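Local coordinates for sulfur carrier protein ThiS adenylyltransferase (Escherichia coli, PDB 1ZUD) that catalyses the ATP-dependent adenylation of the C-terminal glycine carboxylate of the sulfur carrier protein ThiS, a step in thiamine biosynthesis, at residues 79-83 and 84-88; 134-137 and 138-142; 93-96 and 97-100; 22-25 and 26-29. All blocks are in the same frame, centred on the assembly; numbering follows the deposited sequence. Where two conformers were deposited one is given.

Contact 1: residues 79-83 and 84-88; sequences IDRPK and SQVSQ
The first turn of helix 83-94 is joined here to the loop that leads into it, with Pro82 at the N-cap position. Arg81, just ahead of the helix, folds back over it: its NH2 donates to Gln85 OE1 at 3.2 Å, nearly straight at 162°, on a lone pair in the amide carbonyl plane. Water 1 closes a ring beside this bond, accepting from Arg81 NE and donating to Gln85 OE1 at 2.7 Å. A bend at chi3 (55°) lays the guanidinium over Val86, whose CG2 sits 3.9 Å above the centre of one face. The same NH2 is hydrogen-bonded to Gln89 OE1 as well, while NH1 forms a salt bridge with Asp78. An alanine in place of Arg81 would probably leave Gln85 OE1 without its charged donor, Asp78 without its counter-ion and Val86 CG2 without the flat group over it. Pro82 O accepts from Val86 N at 3.1 Å, opening the helical ladder. At the next residue, Lys83 O is gripped from opposite faces of its plane by Ser87 N and Ser87 OG, the hydroxyl at 2.8 Å. Lys83 itself sends an extended chain away to Gln71 OE1, and its side chain lies about 4 Å from that of Asp59. Lys83 and Asp59 both belong to the ATP-binding site, so the start of this helix contributes an ATP-binding residue to the Rossmann-like ThiF fold.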
loop_
_atom_site.group_PDB
_atom_site.type_symbol
_atom_site.label_atom_id
_atom_site.label_comp_id
_atom_site.label_asym_id
_atom_site.label_seq_id
_atom_site.Cartn_x
_atom_site.Cartn_y
_atom_site.Cartn_z
ATOM N N ILE C 79 -11.362 -23.940 3.501
ATOM C CA ILE C 79 -10.316 -24.804 2.974
ATOM C C ILE C 79 -10.867 -25.936 2.091
ATOM O O ILE C 79 -11.878 -26.543 2.411
ATOM C CB ILE C 79 -9.421 -25.312 4.129
ATOM C CG1 ILE C 79 -8.589 -24.127 4.648
ATOM C CG2 ILE C 79 -8.623 -26.565 3.713
ATOM C CD1 ILE C 79 -8.023 -24.326 6.078
ATOM N N ASP C 80 -10.207 -26.161 0.947
ATOM C CA ASP C 80 -10.582 -27.165 -0.040
ATOM C C ASP C 80 -11.704 -26.765 -0.992
ATOM O O ASP C 80 -12.008 -27.485 -1.922
ATOM C CB ASP C 80 -10.909 -28.533 0.599
ATOM C CG ASP C 80 -9.700 -29.184 1.261
ATOM O OD1 ASP C 80 -8.551 -28.929 0.833
ATOM O OD2 ASP C 80 -9.904 -29.967 2.218
ATOM N N ARG C 81 -12.289 -25.595 -0.800
ATOM C CA ARG C 81 -13.342 -25.151 -1.704
ATOM C C ARG C 81 -12.760 -24.286 -2.856
ATOM O O ARG C 81 -11.695 -23.672 -2.691
ATOM C CB ARG C 81 -14.381 -24.407 -0.880
ATOM C CG ARG C 81 -15.003 -25.270 0.278
ATOM C CD ARG C 81 -16.076 -24.398 1.026
ATOM N NE ARG C 81 -17.095 -23.868 0.089
ATOM C CZ ARG C 81 -17.746 -22.705 0.230
ATOM N NH1 ARG C 81 -17.502 -21.928 1.280
ATOM N NH2 ARG C 81 -18.609 -22.285 -0.698
ATOM N N PRO C 82 -13.433 -24.243 -4.030
ATOM C CA PRO C 82 -12.957 -23.456 -5.204
ATOM C C PRO C 82 -12.843 -21.955 -4.888
ATOM O O PRO C 82 -13.799 -21.366 -4.420
ATOM C CB PRO C 82 -14.027 -23.718 -6.280
ATOM C CG PRO C 82 -14.777 -25.009 -5.749
ATOM C CD PRO C 82 -14.764 -24.855 -4.275
ATOM N N LYS C 83 -11.691 -21.337 -5.205
ATOM C CA LYS C 83 -11.488 -19.935 -4.878
ATOM C C LYS C 83 -12.461 -18.948 -5.480
ATOM O O LYS C 83 -12.889 -18.010 -4.790
ATOM C CB LYS C 83 -10.054 -19.483 -5.188
ATOM C CG LYS C 83 -9.075 -19.814 -4.082
ATOM C CD LYS C 83 -7.687 -19.243 -4.367
ATOM C CE LYS C 83 -6.699 -19.908 -3.440
ATOM N NZ LYS C 83 -5.280 -19.502 -3.688
ATOM N N SER C 84 -12.807 -19.117 -6.756
ATOM C CA SER C 84 -13.732 -18.150 -7.370
ATOM C C SER C 84 -15.145 -18.243 -6.758
ATOM O O SER C 84 -15.836 -17.228 -6.571
ATOM C CB SER C 84 -13.752 -18.314 -8.912
ATOM O OG SER C 84 -14.478 -19.455 -9.313
ATOM N N GLN C 85 -15.558 -19.450 -6.394
ATOM C CA GLN C 85 -16.884 -19.632 -5.790
ATOM C C GLN C 85 -16.942 -19.024 -4.399
ATOM O O GLN C 85 -17.906 -18.324 -4.053
ATOM C CB GLN C 85 -17.222 -21.124 -5.724
ATOM C CG GLN C 85 -18.419 -21.503 -4.813
ATOM C CD GLN C 85 -18.584 -23.037 -4.681
ATOM O OE1 GLN C 85 -18.782 -23.562 -3.577
ATOM N NE2 GLN C 85 -18.500 -23.745 -5.803
ATOM N N VAL C 86 -15.933 -19.338 -3.578
ATOM C CA VAL C 86 -15.820 -18.812 -2.218
ATOM C C VAL C 86 -15.768 -17.272 -2.261
ATOM O O VAL C 86 -16.413 -16.596 -1.464
ATOM C CB VAL C 86 -14.501 -19.350 -1.518
ATOM C CG1 VAL C 86 -14.223 -18.594 -0.237
ATOM C CG2 VAL C 86 -14.618 -20.870 -1.229
ATOM N N SER C 87 -14.966 -16.730 -3.177
ATOM C CA SER C 87 -14.811 -15.276 -3.345
ATOM C C SER C 87 -16.152 -14.636 -3.704
ATOM O O SER C 87 -16.535 -13.621 -3.124
ATOM C CB SER C 87 -13.786 -14.965 -4.476
ATOM O OG SER C 87 -12.452 -15.355 -4.112
ATOM N N GLN C 88 -16.859 -15.231 -4.666
ATOM C CA GLN C 88 -18.178 -14.715 -5.078
ATOM C C GLN C 88 -19.110 -14.744 -3.859
ATOM O O GLN C 88 -19.795 -13.754 -3.586
ATOM C CB GLN C 88 -18.745 -15.605 -6.219
ATOM C CG GLN C 88 -20.197 -15.339 -6.725
ATOM C CD GLN C 88 -20.623 -16.362 -7.787
ATOM O OE1 GLN C 88 -20.545 -17.581 -7.570
ATOM N NE2 GLN C 88 -21.054 -15.873 -8.949
HETATM O O HOH W 1 -17.915 -25.765 -2.334
#

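Contact 2: residues 134-137 and 138-142; sequences EINA and ACVAL
Ile135 and Cys139 meet one turn apart on helix 129-141, and backbone hydrogen bonds carry most of this contact. Four successive i to i+4 bonds cross it: Ala138 N to Glu134 O, Cys139 N to Ile135 O at 2.9 Å, Val140 N to Asn136 O, and Ala141 N to Ala137 O at 3.1 Å. The ladder runs on to Leu142 N, which bonds to Ala138 O even though Leu142 is the first residue to leave helical geometry.

Side-chain packing across the turn is slight: one apolar pair, Ile135 CG2 and Cys139 SG, 4.1 Å apart, and a methyl of Val140 alongside Asn136. The sulfur is turned back beside its own backbone N (chi1 -73°), which also places it 3.3 Å from Ile135 O. Asn136 and Val140 run side by side in the same direction; Val140 CG2 comes within 3.4 Å of Asn136 O and 4.1 Å of Asn136 OD1.

The polar ends find their partners beyond the two segments. Asn136 OD1 accepts from Tyr170 N, next to the zinc ligand Cys169, and the Asn136 side chain is about 6 Å from the zinc ion. Glu134 spreads its carboxylate over two donors, Thr108 OG1 and Gly109 N.

The helix is the crossover of a beta-alpha-beta unit between strands 121-124 and 146-152. Ile135 and Cys139 pack on Val122 and Leu146 of these strands, Ala138 and Cys139 touch Val116 of helix 109-118, and Asn136 and Val140 face the zinc-site loops at Cys169 and Val242.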
loop_
_atom_site.group_PDB
_atom_site.type_symbol
_atom_site.label_atom_id
_atom_site.label_comp_id
_atom_site.label_asym_id
_atom_site.label_seq_id
_atom_site.Cartn_x
_atom_site.Cartn_y
_atom_site.Cartn_z
ATOM N N GLU C 134 0.273 -13.555 -21.715
ATOM C CA GLU C 134 -0.947 -13.829 -22.471
ATOM C C GLU C 134 -2.008 -12.752 -22.206
ATOM O O GLU C 134 -2.716 -12.334 -23.104
ATOM C CB GLU C 134 -1.530 -15.255 -22.159
ATOM C CG GLU C 134 -2.195 -15.880 -23.425
ATOM C CD GLU C 134 -3.226 -17.018 -23.187
ATOM O OE1 GLU C 134 -3.081 -17.800 -22.225
ATOM O OE2 GLU C 134 -4.175 -17.143 -23.998
ATOM N N ILE C 135 -2.142 -12.321 -20.948
ATOM C CA ILE C 135 -3.104 -11.302 -20.587
ATOM C C ILE C 135 -2.769 -9.948 -21.244
ATOM O O ILE C 135 -3.660 -9.249 -21.735
ATOM C CB ILE C 135 -3.149 -11.125 -19.023
ATOM C CG1 ILE C 135 -3.767 -12.388 -18.379
ATOM C CG2 ILE C 135 -3.990 -9.909 -18.634
ATOM C CD1 ILE C 135 -3.435 -12.484 -16.796
ATOM N N ASN C 136 -1.486 -9.592 -21.211
ATOM C CA ASN C 136 -1.023 -8.366 -21.797
ATOM C C ASN C 136 -1.322 -8.370 -23.310
ATOM O O ASN C 136 -1.786 -7.359 -23.863
ATOM C CB ASN C 136 0.478 -8.215 -21.583
ATOM C CG ASN C 136 1.068 -7.025 -22.367
ATOM O OD1 ASN C 136 0.846 -5.880 -22.019
ATOM N ND2 ASN C 136 1.814 -7.317 -23.444
ATOM N N ALA C 137 -1.058 -9.490 -23.966
ATOM C CA ALA C 137 -1.293 -9.597 -25.429
ATOM C C ALA C 137 -2.784 -9.410 -25.725
ATOM O O ALA C 137 -3.161 -8.737 -26.678
ATOM C CB ALA C 137 -0.823 -10.970 -25.948
ATOM N N ALA C 138 -3.647 -10.000 -24.898
ATOM C CA ALA C 138 -5.087 -9.854 -25.100
ATOM C C ALA C 138 -5.545 -8.423 -24.843
ATOM O O ALA C 138 -6.366 -7.900 -25.596
ATOM C CB ALA C 138 -5.893 -10.819 -24.162
ATOM N N CYS C 139 -5.037 -7.792 -23.772
ATOM C CA CYS C 139 -5.445 -6.430 -23.478
ATOM C C CYS C 139 -5.040 -5.470 -24.606
ATOM O O CYS C 139 -5.824 -4.594 -24.985
ATOM C CB CYS C 139 -4.807 -5.963 -22.137
ATOM S SG CYS C 139 -5.682 -6.840 -20.730
ATOM N N VAL C 140 -3.814 -5.609 -25.108
ATOM C CA VAL C 140 -3.413 -4.680 -26.182
ATOM C C VAL C 140 -4.275 -4.903 -27.455
ATOM O O VAL C 140 -4.774 -3.941 -28.050
ATOM C CB VAL C 140 -1.926 -4.853 -26.528
ATOM C CG1 VAL C 140 -1.554 -4.020 -27.785
ATOM C CG2 VAL C 140 -1.057 -4.418 -25.312
ATOM N N ALA C 141 -4.507 -6.171 -27.813
ATOM C CA ALA C 141 -5.287 -6.485 -29.024
ATOM C C ALA C 141 -6.727 -6.029 -28.896
ATOM O O ALA C 141 -7.380 -5.705 -29.895
ATOM C CB ALA C 141 -5.244 -8.036 -29.342
ATOM N N LEU C 142 -7.242 -6.003 -27.668
ATOM C CA LEU C 142 -8.630 -5.614 -27.472
ATOM C C LEU C 142 -8.707 -4.222 -26.905
ATOM O O LEU C 142 -9.766 -3.791 -26.442
ATOM C CB LEU C 142 -9.334 -6.626 -26.546
ATOM C CG LEU C 142 -10.167 -7.835 -27.061
ATOM C CD1 LEU C 142 -10.160 -7.975 -28.589
ATOM C CD2 LEU C 142 -9.693 -9.111 -26.401
#

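Contact 3: residues 93-96 and 97-100; sequences QLNP and DIQL
Asn95 O receives a hydrogen bond from water 2 at 2.7 Å, and the same water donates to Ile98 O at 2.7 Å, bridging the two ends of a type I beta turn. The turn, Asn95 to Ile98, carries the chain from the end of helix 83-94 into strand 99-103, outermost in the Rossmann-like sheet of this chain.

Asn95 is the first residue to leave helical geometry, and its side chain folds into the turn. Asn95 OD1 accepts from Asp97 N at 3.1 Å, with an N-H...O angle of 152°; the donor is tilted out of the amide carbonyl plane. This closes an Asx turn over Pro96 within the beta turn. The placement follows from the torsions, CG anti to the backbone N (chi1 -169°) and the amide scarcely twisted beyond it. The other end of the amide is held too: Asn95 ND2 donates to Ala48 O and Tyr9 OH, which ties the turn to helix 40-50 and to the N-terminal part of the chain.

Asp97 stands with its carboxylate almost perpendicular to the Asn95 amide, 88° between the planes, and its OD2 makes a salt bridge with Arg4. Pro96 and Asp97 point the same way and touch Arg8 of helix 3-8; Pro96 also packs on Thr76 of the second subunit, so the turn lies by the homodimer interface.

More tentatively, since Ile98 has two conformers, in one of them it crosses the Asn95 side chain at about a right angle, its CG1 3.6 Å from Asn95 O and its CG2 3.9 Å from Asn95 ND2.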
loop_
_atom_site.group_PDB
_atom_site.type_symbol
_atom_site.label_atom_id
_atom_site.label_comp_id
_atom_site.label_asym_id
_atom_site.label_seq_id
_atom_site.Cartn_x
_atom_site.Cartn_y
_atom_site.Cartn_z
ATOM N N GLN C 93 -21.627 -11.117 0.424
ATOM C CA GLN C 93 -21.979 -10.830 1.827
ATOM C C GLN C 93 -21.611 -9.376 2.128
ATOM O O GLN C 93 -22.306 -8.662 2.880
ATOM C CB GLN C 93 -21.189 -11.748 2.775
ATOM C CG GLN C 93 -21.775 -13.148 2.926
ATOM C CD GLN C 93 -20.816 -14.115 3.581
ATOM O OE1 GLN C 93 -20.110 -13.769 4.528
ATOM N NE2 GLN C 93 -20.790 -15.345 3.082
ATOM N N LEU C 94 -20.490 -8.939 1.555
ATOM C CA LEU C 94 -20.050 -7.569 1.758
ATOM C C LEU C 94 -20.988 -6.614 1.005
ATOM O O LEU C 94 -21.461 -5.592 1.527
ATOM C CB LEU C 94 -18.614 -7.428 1.223
ATOM C CG LEU C 94 -18.054 -6.005 1.228
ATOM C CD1 LEU C 94 -17.863 -5.488 2.671
ATOM C CD2 LEU C 94 -16.733 -6.017 0.452
ATOM N N ASN C 95 -21.264 -6.975 -0.247
ATOM C CA ASN C 95 -22.082 -6.148 -1.105
ATOM C C ASN C 95 -22.961 -6.998 -2.056
ATOM O O ASN C 95 -22.566 -7.347 -3.169
ATOM C CB ASN C 95 -21.182 -5.175 -1.904
ATOM C CG ASN C 95 -21.992 -4.091 -2.644
ATOM O OD1 ASN C 95 -23.208 -4.185 -2.734
ATOM N ND2 ASN C 95 -21.306 -3.067 -3.190
ATOM N N PRO C 96 -24.202 -7.288 -1.627
ATOM C CA PRO C 96 -25.164 -8.080 -2.400
ATOM C C PRO C 96 -25.828 -7.316 -3.522
ATOM O O PRO C 96 -26.666 -7.853 -4.206
ATOM C CB PRO C 96 -26.198 -8.508 -1.345
ATOM C CG PRO C 96 -26.225 -7.326 -0.391
ATOM C CD PRO C 96 -24.742 -6.897 -0.304
ATOM N N ASP C 97 -25.448 -6.062 -3.720
ATOM C CA ASP C 97 -26.080 -5.233 -4.740
ATOM C C ASP C 97 -25.314 -5.094 -6.048
ATOM O O ASP C 97 -25.728 -4.397 -6.965
ATOM C CB ASP C 97 -26.375 -3.840 -4.146
ATOM C CG ASP C 97 -27.386 -3.919 -2.981
ATOM O OD1 ASP C 97 -28.240 -4.816 -3.044
ATOM O OD2 ASP C 97 -27.339 -3.115 -2.036
ATOM N N ILE C 98 -24.192 -5.759 -6.167
ATOM C CA ILE C 98 -23.489 -5.659 -7.447
ATOM C C ILE C 98 -23.460 -7.048 -8.086
ATOM O O ILE C 98 -23.790 -8.035 -7.413
ATOM C CB ILE C 98 -22.061 -5.075 -7.261
ATOM C CG1 ILE C 98 -21.304 -5.836 -6.160
ATOM C CG2 ILE C 98 -22.170 -3.564 -6.973
ATOM C CD1 ILE C 98 -19.851 -5.407 -6.030
ATOM N N GLN C 99 -23.106 -7.118 -9.376
ATOM C CA GLN C 99 -23.015 -8.379 -10.109
ATOM C C GLN C 99 -21.669 -9.091 -9.875
ATOM O O GLN C 99 -20.595 -8.568 -10.242
ATOM C CB GLN C 99 -23.224 -8.103 -11.609
ATOM C CG GLN C 99 -23.040 -9.305 -12.525
ATOM C CD GLN C 99 -23.896 -10.508 -12.135
ATOM O OE1 GLN C 99 -25.097 -10.377 -11.876
ATOM N NE2 GLN C 99 -23.281 -11.692 -12.108
ATOM N N LEU C 100 -21.694 -10.271 -9.266
ATOM C CA LEU C 100 -20.419 -10.973 -9.020
ATOM C C LEU C 100 -20.335 -12.264 -9.803
ATOM O O LEU C 100 -21.044 -13.194 -9.518
ATOM C CB LEU C 100 -20.224 -11.226 -7.510
ATOM C CG LEU C 100 -20.096 -9.963 -6.623
ATOM C CD1 LEU C 100 -20.146 -10.354 -5.124
ATOM C CD2 LEU C 100 -18.776 -9.205 -6.932
HETATM O O HOH W 2 -23.444 -9.065 -4.995
#

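Contact 4: residues 22-25 and 26-29; sequences GQQK and LLDS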
loop_
_atom_site.group_PDB
_atom_site.type_symbol
_atom_site.label_atom_id
_atom_site.label_comp_id
_atom_site.label_asym_id
_atom_site.label_seq_id
_atom_site.Cartn_x
_atom_site.Cartn_y
_atom_site.Cartn_z
ATOM N N GLY C 22 -19.400 10.090 -10.641
ATOM C CA GLY C 22 -18.337 9.099 -10.615
ATOM C C GLY C 22 -18.843 7.775 -10.055
ATOM O O GLY C 22 -18.457 6.689 -10.484
ATOM N N GLN C 23 -19.713 7.854 -9.071
ATOM C CA GLN C 23 -20.229 6.608 -8.488
ATOM C C GLN C 23 -21.052 5.859 -9.543
ATOM O O GLN C 23 -21.013 4.623 -9.637
ATOM C CB GLN C 23 -21.145 6.912 -7.294
ATOM C CG GLN C 23 -21.572 5.621 -6.585
ATOM C CD GLN C 23 -20.362 4.855 -6.089
ATOM O OE1 GLN C 23 -19.535 5.410 -5.375
ATOM N NE2 GLN C 23 -20.244 3.584 -6.468
ATOM N N GLN C 24 -21.825 6.609 -10.333
ATOM C CA GLN C 24 -22.630 5.950 -11.355
ATOM C C GLN C 24 -21.758 5.273 -12.386
ATOM O O GLN C 24 -22.076 4.172 -12.830
ATOM C CB GLN C 24 -23.589 6.945 -12.077
ATOM C CG GLN C 24 -24.567 6.192 -12.988
ATOM C CD GLN C 24 -25.371 5.154 -12.202
ATOM O OE1 GLN C 24 -25.953 5.470 -11.157
ATOM N NE2 GLN C 24 -25.407 3.917 -12.697
ATOM N N LYS C 25 -20.660 5.923 -12.770
ATOM C CA LYS C 25 -19.739 5.302 -13.717
ATOM C C LYS C 25 -19.154 4.023 -13.070
ATOM O O LYS C 25 -18.994 2.999 -13.766
ATOM C CB LYS C 25 -18.586 6.225 -14.065
ATOM C CG LYS C 25 -18.964 7.533 -14.723
ATOM C CD LYS C 25 -17.691 8.333 -14.915
ATOM C CE LYS C 25 -17.952 9.733 -15.492
ATOM N NZ LYS C 25 -16.657 10.498 -15.626
ATOM N N LEU C 26 -18.814 4.061 -11.769
ATOM C CA LEU C 26 -18.291 2.786 -11.143
ATOM C C LEU C 26 -19.375 1.726 -11.213
ATOM O O LEU C 26 -19.160 0.561 -11.558
ATOM C CB LEU C 26 -17.912 2.975 -9.645
ATOM C CG LEU C 26 -16.748 3.935 -9.386
ATOM C CD1 LEU C 26 -16.548 4.147 -7.858
ATOM C CD2 LEU C 26 -15.506 3.352 -9.995
ATOM N N LEU C 27 -20.584 2.146 -10.873
ATOM C CA LEU C 27 -21.695 1.209 -10.872
ATOM C C LEU C 27 -21.979 0.628 -12.287
ATOM O O LEU C 27 -22.495 -0.470 -12.419
ATOM C CB LEU C 27 -22.915 1.934 -10.327
ATOM C CG LEU C 27 -23.575 1.673 -8.974
ATOM C CD1 LEU C 27 -22.867 0.633 -8.138
ATOM C CD2 LEU C 27 -23.766 3.034 -8.277
ATOM N N ASP C 28 -21.644 1.376 -13.333
ATOM C CA ASP C 28 -21.862 0.936 -14.701
ATOM C C ASP C 28 -20.634 0.221 -15.275
ATOM O O ASP C 28 -20.637 -0.183 -16.428
ATOM C CB ASP C 28 -22.122 2.142 -15.620
ATOM C CG ASP C 28 -23.431 2.888 -15.296
ATOM O OD1 ASP C 28 -24.371 2.280 -14.706
ATOM O OD2 ASP C 28 -23.506 4.090 -15.651
ATOM N N SER C 29 -19.574 0.072 -14.502
ATOM C CA SER C 29 -18.377 -0.559 -15.053
ATOM C C SER C 29 -18.253 -2.040 -14.812
ATOM O O SER C 29 -18.946 -2.637 -13.927
ATOM C CB SER C 29 -17.153 0.078 -14.443
ATOM O OG SER C 29 -17.179 1.467 -14.612
#
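This is a contact along the last turn of helix 19-27 and round its C-terminal end, ahead of strand 30-34. Leu26 N bonds to Gly22 O, and Leu27 N to Gln23 O at 2.8 Å; the i to i+4 ladder ends with Asp28 N, which bonds to Gln24 O at 2.9 Å and only weakly to Lys25 O, and Ser29 N turns to Leu26 O. A side-chain bond runs over this last turn. Gln24 NE2 gives Asp28 OD1 a hydrogen bond of 2.8 Å. The acceptor lies close to the amide plane of Gln24, whereas the nitrogen comes from above the carboxylate, 42° out of its plane. A bend at chi2 (57°) turns the amide along the helix to reach it, and the other end of that amide, Gln24 OE1, bonds to Met1 N. With a leucine at Gln24, the Asp28 carboxylate is likely to lose its donor and become freer to turn, and Met1 N would lose an acceptor. Ser29 OG also donates to Lys25 O, though at 2.5 Å the bond is doubtfully short. On the buried side, Gln23 CG packs 3.8 Å from Leu27 CD2, and Gln23 NE2 continues to Ala50 O; Leu26 rests on Leu209 of helix 191-210. The arrangement is a helix C-terminal end, its ladder giving way to a turn into the first strand of the Rossmann-like sheet.

Overall arrangement
Contacts 1 and 3 lie near opposite ends of helix 83-94, with centres 16 Å apart, and touch where, in one conformer, Gln88 NE2 probably bonds to Leu100 O at 2.7 Å, which would tie the helix to strand 99-103. Contact 4 lies 15 Å from contact 3 between centres, nearest atoms about 4 Å apart without touching. Contact 2 stands apart, 24 to 28 Å from the others between centres, toward the zinc site. Contact 1 holds Lys83 of the ATP site, and the Ile135 side chain of contact 2 is about 4 Å from that of Thr131, another ATP-binding residue. Contact 3 lies away from these sites.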